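Long-range contacts in metallocarboxypeptidase (Trypanosoma cruzi, PDB 3DWC), which probably releases C-terminal amino acids other than proline from peptides, as a metal-dependent carboxypeptidase of the M32 family: residues M220-F225 and G453-I458; T269-Y274 and G299-A304; G309-F314 and D448-G453. All blocks are in the same frame, centred on the assembly; numbering follows the deposited sequence.

Interaction 1. Residues M220-F225 and G453-I458; sequences MDVWKF and GDLGKI. With GLY (glycine), chain O; ALA (alanine), chain P.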
loop_
_atom_site.group_PDB
_atom_site.type_symbol
_atom_site.label_atom_id
_atom_site.label_comp_id
_atom_site.label_asym_id
_atom_site.label_seq_id
_atom_site.Cartn_x
_atom_site.Cartn_y
_atom_site.Cartn_z
ATOM N N MET B 220 22.144 2.929 -4.923
ATOM C CA MET B 220 21.052 2.842 -5.839
ATOM C C MET B 220 21.181 3.937 -6.938
ATOM O O MET B 220 20.893 3.661 -8.107
ATOM C CB MET B 220 19.735 2.964 -5.092
ATOM C CG MET B 220 19.492 1.771 -4.174
ATOM S SD MET B 220 18.014 1.898 -3.209
ATOM C CE MET B 220 16.723 1.569 -4.428
ATOM N N ASP B 221 21.637 5.147 -6.583
ATOM C CA ASP B 221 21.963 6.182 -7.597
ATOM C C ASP B 221 23.102 5.795 -8.561
ATOM O O ASP B 221 23.058 6.079 -9.774
ATOM C CB ASP B 221 22.332 7.514 -6.925
ATOM C CG ASP B 221 21.129 8.223 -6.303
ATOM O OD1 ASP B 221 19.954 7.895 -6.631
ATOM O OD2 ASP B 221 21.371 9.148 -5.489
ATOM N N VAL B 222 24.134 5.137 -8.027
ATOM C CA VAL B 222 25.223 4.607 -8.844
ATOM C C VAL B 222 24.660 3.621 -9.868
ATOM O O VAL B 222 25.083 3.621 -11.002
ATOM C CB VAL B 222 26.341 3.955 -7.965
ATOM C CG1 VAL B 222 27.355 3.177 -8.801
ATOM C CG2 VAL B 222 27.017 5.029 -7.066
ATOM N N TRP B 223 23.676 2.796 -9.475
ATOM C CA TRP B 223 23.024 1.896 -10.447
ATOM C C TRP B 223 21.916 2.551 -11.305
ATOM O O TRP B 223 21.193 1.875 -12.042
ATOM C CB TRP B 223 22.486 0.637 -9.743
ATOM C CG TRP B 223 23.401 -0.512 -9.898
ATOM C CD1 TRP B 223 23.288 -1.525 -10.786
ATOM C CD2 TRP B 223 24.526 -0.827 -9.074
ATOM N NE1 TRP B 223 24.294 -2.440 -10.602
ATOM C CE2 TRP B 223 25.069 -2.030 -9.552
ATOM C CE3 TRP B 223 25.122 -0.211 -7.973
ATOM C CZ2 TRP B 223 26.182 -2.590 -9.014
ATOM C CZ3 TRP B 223 26.242 -0.778 -7.449
ATOM C CH2 TRP B 223 26.753 -1.961 -7.954
ATOM N N LYS B 224 21.767 3.860 -11.156
ATOM C CA LYS B 224 20.776 4.668 -11.866
ATOM C C LYS B 224 19.361 4.171 -11.638
ATOM O O LYS B 224 18.510 4.263 -12.496
ATOM C CB LYS B 224 21.175 4.805 -13.331
ATOM C CG LYS B 224 22.647 5.148 -13.436
ATOM C CD LYS B 224 23.054 5.558 -14.781
ATOM C CE LYS B 224 24.598 5.637 -14.876
ATOM N NZ LYS B 224 25.281 6.804 -14.108
ATOM N N PHE B 225 19.094 3.667 -10.429
ATOM C CA PHE B 225 17.711 3.443 -9.993
ATOM C C PHE B 225 16.844 4.721 -10.201
ATOM O O PHE B 225 17.176 5.865 -9.819
ATOM C CB PHE B 225 17.681 2.926 -8.550
ATOM C CG PHE B 225 16.319 2.466 -8.068
ATOM C CD1 PHE B 225 15.942 1.143 -8.144
ATOM C CD2 PHE B 225 15.463 3.341 -7.443
ATOM C CE1 PHE B 225 14.723 0.746 -7.666
ATOM C CE2 PHE B 225 14.250 2.953 -6.998
ATOM C CZ PHE B 225 13.866 1.661 -7.098
ATOM N N GLY B 453 32.712 3.944 -10.387
ATOM C CA GLY B 453 31.283 4.036 -10.119
ATOM C C GLY B 453 30.492 4.693 -11.249
ATOM O O GLY B 453 29.528 5.421 -11.009
ATOM N N ASP B 454 30.943 4.412 -12.480
ATOM C CA ASP B 454 30.415 4.924 -13.732
ATOM C C ASP B 454 29.860 3.751 -14.547
ATOM O O ASP B 454 30.478 3.282 -15.520
ATOM C CB ASP B 454 31.589 5.564 -14.487
ATOM C CG ASP B 454 31.154 6.512 -15.547
ATOM O OD1 ASP B 454 29.944 6.795 -15.593
ATOM O OD2 ASP B 454 32.045 6.986 -16.339
ATOM N N LEU B 455 28.682 3.290 -14.168
ATOM C CA LEU B 455 28.168 2.011 -14.685
ATOM C C LEU B 455 27.348 2.054 -15.954
ATOM O O LEU B 455 27.020 1.019 -16.492
ATOM C CB LEU B 455 27.378 1.258 -13.622
ATOM C CG LEU B 455 28.125 0.973 -12.318
ATOM C CD1 LEU B 455 27.134 0.349 -11.343
ATOM C CD2 LEU B 455 29.359 0.079 -12.506
ATOM N N GLY B 456 27.074 3.229 -16.484
ATOM C CA GLY B 456 26.147 3.355 -17.610
ATOM C C GLY B 456 26.428 2.463 -18.817
ATOM O O GLY B 456 25.496 2.012 -19.474
ATOM N N LYS B 457 27.698 2.236 -19.136
ATOM C CA LYS B 457 28.048 1.453 -20.344
ATOM C C LYS B 457 27.720 -0.024 -20.076
ATOM O O LYS B 457 27.292 -0.815 -20.972
ATOM C CB LYS B 457 29.520 1.605 -20.653
ATOM C CG LYS B 457 29.877 2.838 -21.445
ATOM C CD LYS B 457 31.368 2.971 -21.538
ATOM C CE LYS B 457 31.747 4.201 -22.319
ATOM N NZ LYS B 457 33.180 4.109 -22.736
ATOM N N ILE B 458 27.911 -0.395 -18.815
ATOM C CA ILE B 458 27.638 -1.748 -18.405
ATOM C C ILE B 458 26.131 -1.929 -18.394
ATOM O O ILE B 458 25.633 -2.869 -18.997
ATOM C CB ILE B 458 28.284 -2.104 -17.067
ATOM C CG1 ILE B 458 29.815 -1.941 -17.101
ATOM C CG2 ILE B 458 27.990 -3.588 -16.684
ATOM C CD1 ILE B 458 30.430 -2.137 -15.655
HETATM N N GLY O . 27.539 5.934 -15.987
HETATM C CA GLY O . 27.252 7.184 -16.744
HETATM C C GLY O . 26.633 7.005 -18.118
HETATM O O GLY O . 25.449 7.330 -18.329
HETATM N N ALA P . 27.439 6.455 -19.031
HETATM C CA ALA P . 27.160 6.428 -20.482
HETATM C C ALA P . 26.120 5.374 -20.873
HETATM O O ALA P . 26.275 4.662 -21.873
HETATM C CB ALA P . 28.472 6.205 -21.264
HETATM O O HOH W 1 26.931 4.845 -12.310
#
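One face of the Trp223 indole carries the methyl CD1 of Leu455, which stands 3.6 Å from the centroid of the six-membered ring and 13° off its normal, a CH-pi contact over the middle of the ring. The same methyl meets Val222 CG1 at 3.8 Å, wedged between the valine branch and the indole. Val222 CG1 lies anti to the backbone N (chi1 170°), and this turns it to both Leu455 and the carbonyl oxygen of Gly453. No direct hydrogen bond joins the segments; a water bridges them with four bonds, giving hydrogens to Val222 O and, at 3.0 Å, to Gly453 O, and accepting from Leu455 N and Lys224 NZ. The Lys224 chain is straight until chi4 (-71°), where it bends and brings its ammonium to that water. Lys224 NZ also lies 3.1 Å from the N of a bound glycine, whose N donates to Asp454 OD1 over 2.6 Å; Lys224, Asp454, Leu455 and Gly456 line this glycine pocket. A bound alanine follows, its N 1.3 Å from the glycine C, a peptide-bond length, and its CB 3.7 Å from Lys457 CG. Two Schellman motifs meet here: Lys224, with positive phi, ends helix 209-222, and Gly453 ends helix 443-451. Around the contact, Trp223 packs on Thr269 of helix 259-276 and on Ala304 and Ile308 of helix 294-309, while helix 456-467 starts at Gly456.

Interaction 2. Residues T269-Y274 and G299-A304; sequences TGHAKY and GQSLFA. With CO (cobalt (II) ion), chain Q.
This is a close helix-helix crossing at the metal site, joining helix 259-276, which carries the HExxH motif of His267, Glu268 and His271, to helix 294-309, which carries the third protein ligand, Glu298, near its start. The segment axes approach to 7.1 Å with their directions 130° apart, and the contact is buried. With no side chain on Gly270, the two backbones come this close: its CA sits 4.0 Å from Ser301 CA and also meets the methyl of Ala304. No direct hydrogen bond spans the helices, but a water donates to both Gly270 O and Gln300 O, tying the two backbones together. Beside this point Gln300 CG, anti to the carbonyl carbon (chi1 -52°), lies obliquely against Tyr274 CD2 at 3.5 Å; the bend at chi2 then carries the amide onward. That amide is held by other groups, OE1 by Trp467 and Gln462 of helix 456-467 and NE2 by the carbonyl of Val296; Tyr274 OH is bonded to Arg292 N. Cobalt is bound by His271, His267, Glu298 and three waters, and Glu268 is the predicted proton donor/acceptor. Ser301 OG is hydrogen-bonded to the backbone O of Glu298, the metal ligand three residues earlier, and makes no hydrogen bond to the imidazole. Ser301 CB instead lies over one face of the His271 ring, 3.4 Å from its centroid and displaced toward the rim, while His271 NE2 points to the cobalt at 2.2 Å.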
loop_
_atom_site.group_PDB
_atom_site.type_symbol
_atom_site.label_atom_id
_atom_site.label_comp_id
_atom_site.label_asym_id
_atom_site.label_seq_id
_atom_site.Cartn_x
_atom_site.Cartn_y
_atom_site.Cartn_z
ATOM N N THR B 269 18.633 -4.110 -6.074
ATOM C CA THR B 269 18.709 -3.121 -7.124
ATOM C C THR B 269 18.966 -3.809 -8.460
ATOM O O THR B 269 18.420 -3.405 -9.472
ATOM C CB THR B 269 19.735 -2.028 -6.786
ATOM O OG1 THR B 269 19.326 -1.396 -5.596
ATOM C CG2 THR B 269 19.871 -0.924 -7.912
ATOM N N GLY B 270 19.755 -4.876 -8.478
ATOM C CA GLY B 270 19.976 -5.587 -9.747
ATOM C C GLY B 270 18.676 -6.185 -10.300
ATOM O O GLY B 270 18.455 -6.132 -11.488
ATOM N N HIS B 271 17.863 -6.802 -9.431
ATOM C CA HIS B 271 16.492 -7.243 -9.773
ATOM C C HIS B 271 15.644 -6.050 -10.286
ATOM O O HIS B 271 15.019 -6.124 -11.358
ATOM C CB HIS B 271 15.778 -7.859 -8.555
ATOM C CG HIS B 271 16.217 -9.245 -8.176
ATOM N ND1 HIS B 271 16.152 -10.321 -9.030
ATOM C CD2 HIS B 271 16.625 -9.749 -6.988
ATOM C CE1 HIS B 271 16.586 -11.410 -8.412
ATOM N NE2 HIS B 271 16.865 -11.090 -7.169
ATOM N N ALA B 272 15.671 -4.933 -9.534
ATOM C CA ALA B 272 14.895 -3.735 -9.847
ATOM C C ALA B 272 15.167 -3.189 -11.224
ATOM O O ALA B 272 14.235 -2.731 -11.918
ATOM C CB ALA B 272 15.158 -2.630 -8.799
ATOM N N LYS B 273 16.430 -3.192 -11.622
ATOM C CA LYS B 273 16.792 -2.625 -12.936
ATOM C C LYS B 273 16.148 -3.441 -14.034
ATOM O O LYS B 273 15.727 -2.905 -15.060
ATOM C CB LYS B 273 18.309 -2.619 -13.125
ATOM C CG LYS B 273 19.099 -1.622 -12.193
ATOM C CD LYS B 273 18.740 -0.144 -12.449
ATOM C CE LYS B 273 19.262 0.352 -13.832
ATOM N NZ LYS B 273 18.874 1.768 -14.087
ATOM N N TYR B 274 16.050 -4.743 -13.833
ATOM C CA TYR B 274 15.365 -5.593 -14.796
ATOM C C TYR B 274 13.882 -5.207 -14.879
ATOM O O TYR B 274 13.363 -4.899 -15.980
ATOM C CB TYR B 274 15.567 -7.062 -14.432
ATOM C CG TYR B 274 15.203 -8.133 -15.448
ATOM C CD1 TYR B 274 14.808 -7.848 -16.750
ATOM C CD2 TYR B 274 15.302 -9.452 -15.093
ATOM C CE1 TYR B 274 14.511 -8.927 -17.679
ATOM C CE2 TYR B 274 14.984 -10.504 -15.979
ATOM C CZ TYR B 274 14.607 -10.220 -17.272
ATOM O OH TYR B 274 14.338 -11.258 -18.122
ATOM N N GLY B 299 20.172 -13.838 -12.280
ATOM C CA GLY B 299 21.327 -13.436 -13.063
ATOM C C GLY B 299 21.577 -11.937 -13.083
ATOM O O GLY B 299 22.734 -11.470 -13.117
ATOM N N GLN B 300 20.507 -11.167 -13.098
ATOM C CA GLN B 300 20.591 -9.737 -12.926
ATOM C C GLN B 300 20.938 -9.295 -11.502
ATOM O O GLN B 300 21.735 -8.373 -11.315
ATOM C CB GLN B 300 19.289 -9.090 -13.397
ATOM C CG GLN B 300 18.838 -9.491 -14.832
ATOM C CD GLN B 300 19.937 -9.590 -15.864
ATOM O OE1 GLN B 300 20.523 -8.583 -16.283
ATOM N NE2 GLN B 300 20.256 -10.822 -16.260
ATOM N N SER B 301 20.363 -9.903 -10.481
ATOM C CA SER B 301 20.732 -9.506 -9.127
ATOM C C SER B 301 22.212 -9.801 -8.864
ATOM O O SER B 301 22.953 -9.022 -8.215
ATOM C CB SER B 301 19.849 -10.238 -8.135
ATOM O OG SER B 301 19.913 -11.614 -8.405
ATOM N N LEU B 302 22.639 -10.965 -9.314
ATOM C CA LEU B 302 24.007 -11.434 -9.045
ATOM C C LEU B 302 25.049 -10.815 -9.950
ATOM O O LEU B 302 26.224 -10.707 -9.600
ATOM C CB LEU B 302 24.074 -12.953 -9.065
ATOM C CG LEU B 302 23.274 -13.621 -7.942
ATOM C CD1 LEU B 302 23.265 -15.140 -8.133
ATOM C CD2 LEU B 302 23.787 -13.270 -6.571
ATOM N N PHE B 303 24.640 -10.378 -11.104
ATOM C CA PHE B 303 25.509 -9.533 -11.908
ATOM C C PHE B 303 25.892 -8.260 -11.128
ATOM O O PHE B 303 27.076 -7.889 -11.027
ATOM C CB PHE B 303 24.785 -9.201 -13.198
ATOM C CG PHE B 303 25.647 -8.521 -14.209
ATOM C CD1 PHE B 303 26.289 -9.241 -15.176
ATOM C CD2 PHE B 303 25.799 -7.148 -14.177
ATOM C CE1 PHE B 303 27.080 -8.599 -16.134
ATOM C CE2 PHE B 303 26.544 -6.473 -15.155
ATOM C CZ PHE B 303 27.207 -7.214 -16.128
ATOM N N ALA B 304 24.881 -7.638 -10.510
ATOM C CA ALA B 304 25.086 -6.470 -9.673
ATOM C C ALA B 304 25.914 -6.795 -8.448
ATOM O O ALA B 304 26.962 -6.210 -8.219
ATOM C CB ALA B 304 23.693 -5.797 -9.240
HETATM CO CO CO Q . 17.611 -12.475 -5.642
HETATM O O HOH W 2 21.265 -6.105 -12.715
HETATM O O HOH W 3 18.042 -13.859 -4.576
HETATM O O HOH W 4 16.646 -11.563 -3.816
HETATM O O HOH W 5 15.857 -13.760 -5.502
#

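Interaction 3. Residues G309-F314 and D448-G453; sequences GRSGAF and DCIRKG. With SO4 (sulfate ion), chain R.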
loop_
_atom_site.group_PDB
_atom_site.type_symbol
_atom_site.label_atom_id
_atom_site.label_comp_id
_atom_site.label_asym_id
_atom_site.label_seq_id
_atom_site.Cartn_x
_atom_site.Cartn_y
_atom_site.Cartn_z
ATOM N N GLY B 309 29.598 -5.866 -7.514
ATOM C CA GLY B 309 29.634 -5.605 -6.051
ATOM C C GLY B 309 30.765 -6.167 -5.214
ATOM O O GLY B 309 31.242 -5.499 -4.290
ATOM N N ARG B 310 31.186 -7.394 -5.491
ATOM C CA ARG B 310 32.263 -8.038 -4.726
ATOM C C ARG B 310 33.599 -8.009 -5.440
ATOM O O ARG B 310 34.545 -8.694 -5.015
ATOM C CB ARG B 310 31.866 -9.497 -4.437
ATOM C CG ARG B 310 30.589 -9.552 -3.522
ATOM C CD ARG B 310 30.486 -10.825 -2.847
ATOM N NE ARG B 310 29.182 -11.072 -2.217
ATOM C CZ ARG B 310 28.914 -10.890 -0.926
ATOM N NH1 ARG B 310 27.705 -11.228 -0.445
ATOM N NH2 ARG B 310 29.825 -10.359 -0.098
ATOM N N SER B 311 33.685 -7.261 -6.531
ATOM C CA SER B 311 34.941 -7.182 -7.291
ATOM C C SER B 311 35.978 -6.309 -6.616
ATOM O O SER B 311 35.629 -5.387 -5.868
ATOM C CB SER B 311 34.693 -6.658 -8.687
ATOM O OG SER B 311 34.308 -5.282 -8.720
ATOM N N GLY B 312 37.266 -6.594 -6.887
ATOM C CA GLY B 312 38.350 -5.736 -6.411
ATOM C C GLY B 312 38.217 -4.302 -6.879
ATOM O O GLY B 312 38.465 -3.397 -6.129
ATOM N N ALA B 313 37.852 -4.107 -8.157
ATOM C CA ALA B 313 37.630 -2.772 -8.740
ATOM C C ALA B 313 36.614 -1.968 -7.963
ATOM O O ALA B 313 36.792 -0.774 -7.734
ATOM C CB ALA B 313 37.201 -2.891 -10.249
ATOM N N PHE B 314 35.510 -2.599 -7.593
ATOM C CA PHE B 314 34.482 -1.909 -6.832
ATOM C C PHE B 314 34.960 -1.538 -5.427
ATOM O O PHE B 314 34.516 -0.539 -4.855
ATOM C CB PHE B 314 33.276 -2.788 -6.793
ATOM C CG PHE B 314 32.068 -2.158 -6.207
ATOM C CD1 PHE B 314 31.315 -1.297 -6.929
ATOM C CD2 PHE B 314 31.663 -2.494 -4.932
ATOM C CE1 PHE B 314 30.150 -0.771 -6.422
ATOM C CE2 PHE B 314 30.512 -1.934 -4.396
ATOM C CZ PHE B 314 29.754 -1.078 -5.173
ATOM N N ASP B 448 37.488 0.157 -15.291
ATOM C CA ASP B 448 37.426 1.598 -15.078
ATOM C C ASP B 448 36.028 2.057 -14.711
ATOM O O ASP B 448 35.893 2.884 -13.817
ATOM C CB ASP B 448 37.903 2.392 -16.303
ATOM C CG ASP B 448 39.370 2.353 -16.470
ATOM O OD1 ASP B 448 40.022 1.807 -15.565
ATOM O OD2 ASP B 448 39.873 2.854 -17.515
ATOM N N CYS B 449 34.999 1.544 -15.403
ATOM C CA CYS B 449 33.607 1.816 -15.049
ATOM C C CYS B 449 33.289 1.445 -13.608
ATOM O O CYS B 449 32.678 2.218 -12.880
ATOM C CB CYS B 449 32.644 1.056 -15.970
ATOM S SG CYS B 449 32.704 1.562 -17.735
ATOM N N ILE B 450 33.681 0.243 -13.206
ATOM C CA ILE B 450 33.427 -0.223 -11.861
ATOM C C ILE B 450 34.184 0.616 -10.827
ATOM O O ILE B 450 33.573 1.152 -9.916
ATOM C CB ILE B 450 33.758 -1.744 -11.700
ATOM C CG1 ILE B 450 32.818 -2.618 -12.575
ATOM C CG2 ILE B 450 33.625 -2.164 -10.227
ATOM C CD1 ILE B 450 33.199 -4.148 -12.701
ATOM N N ARG B 451 35.497 0.761 -10.972
ATOM C CA ARG B 451 36.277 1.446 -9.951
ATOM C C ARG B 451 35.938 2.930 -9.799
ATOM O O ARG B 451 36.114 3.480 -8.722
ATOM C CB ARG B 451 37.790 1.195 -10.141
ATOM C CG ARG B 451 38.483 2.024 -11.136
ATOM C CD ARG B 451 39.901 1.440 -11.424
ATOM N NE ARG B 451 40.502 2.140 -12.535
ATOM C CZ ARG B 451 40.967 3.389 -12.471
ATOM N NH1 ARG B 451 41.493 3.937 -13.558
ATOM N NH2 ARG B 451 40.939 4.095 -11.329
ATOM N N LYS B 452 35.429 3.549 -10.863
ATOM C CA LYS B 452 34.962 4.915 -10.820
ATOM C C LYS B 452 33.441 5.046 -10.554
ATOM O O LYS B 452 32.939 6.159 -10.525
ATOM C CB LYS B 452 35.266 5.625 -12.153
ATOM C CG LYS B 452 36.744 5.746 -12.503
ATOM C CD LYS B 452 36.913 6.511 -13.814
ATOM C CE LYS B 452 38.398 6.546 -14.287
ATOM N NZ LYS B 452 38.544 7.278 -15.581
ATOM N N GLY B 453 32.712 3.944 -10.387
ATOM C CA GLY B 453 31.283 4.036 -10.119
ATOM C C GLY B 453 30.492 4.693 -11.249
ATOM O O GLY B 453 29.528 5.421 -11.009
HETATM S S SO4 R . 42.948 7.099 -12.091
HETATM O O1 SO4 R . 44.116 7.956 -11.881
HETATM O O2 SO4 R . 42.381 7.317 -13.427
HETATM O O3 SO4 R . 43.380 5.712 -11.924
HETATM O O4 SO4 R . 41.918 7.423 -11.104
#
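The methyl CG2 of Ile450 carries this contact: it sits 3.6 Å from Ala313 CB, 3.5 Å from Phe314 CB and 3.5 Å from Ser311 OG, so one branch touches three residues at the start of helix 312-326. It lies anti to the backbone N of Ile450, while CG1 takes the position anti to the carbonyl carbon and extends to CD1. Phe314 and Ile450 cross at about a right angle, with the methyl at the edge of the phenyl ring, near its plane, and Gly309 CA over one face. Beside the apolar cluster the backbones come close: Ala313 O receives a CA-H...O contact from Arg451, 3.2 Å from its CA, and the CB atoms of Ala313 and Arg451 also face each other. No conventional hydrogen bond crosses between the segments.

Ser311 holds the N-cap position of helix 312-326: its OG accepts from Phe314 N at 3.1 Å with an N-H...O angle of 155°, and is also hydrogen-bonded to Ile308 O, so this hydroxyl links the new helix to the end of helix 294-309. The facing helix 443-451 finishes in a Schellman motif at Gly453, and the contact thus joins the start of one helix to the last turn of another.

Farther out, Arg451 turns its guanidinium away from Ala313. Arg451 NE makes a salt bridge to Asp448 OD1 at 3.1 Å, one turn back, reaching the anti side of the carboxylate and 34° out of its plane. Arg451 NH1 and NH2 make weak bonds to a sulfate, probably from the crystallisation liquor, whose sulfur lies in the guanidinium plane at its edge. Deeper in, Phe314 meets Phe219 and packs on Ile266, while Ile450 also touches Ile308 and Ile458.

All three are largely buried, but interaction 2 lies nearest the chain's centre, about 10 Å from it, against about 21 and 23 Å for interactions 1 and 3. Interactions 1 and 3 share Gly453, and Asp454 N of the first probably bonds to Cys449 O of the second. Lys273 ties interaction 2 to interaction 1 through a weak bond to Lys224 O, and Ala304 O probably accepts from Gly309 N of interaction 3. None has a direct hydrogen bond between its segments: water bridges interactions 1 and 2, whereas interaction 3 relies on apolar packing and a CA-H...O contact. Interaction 2 carries the metal site, interaction 1 bound amino acids, interaction 3 a sulfate probably from crystallisation.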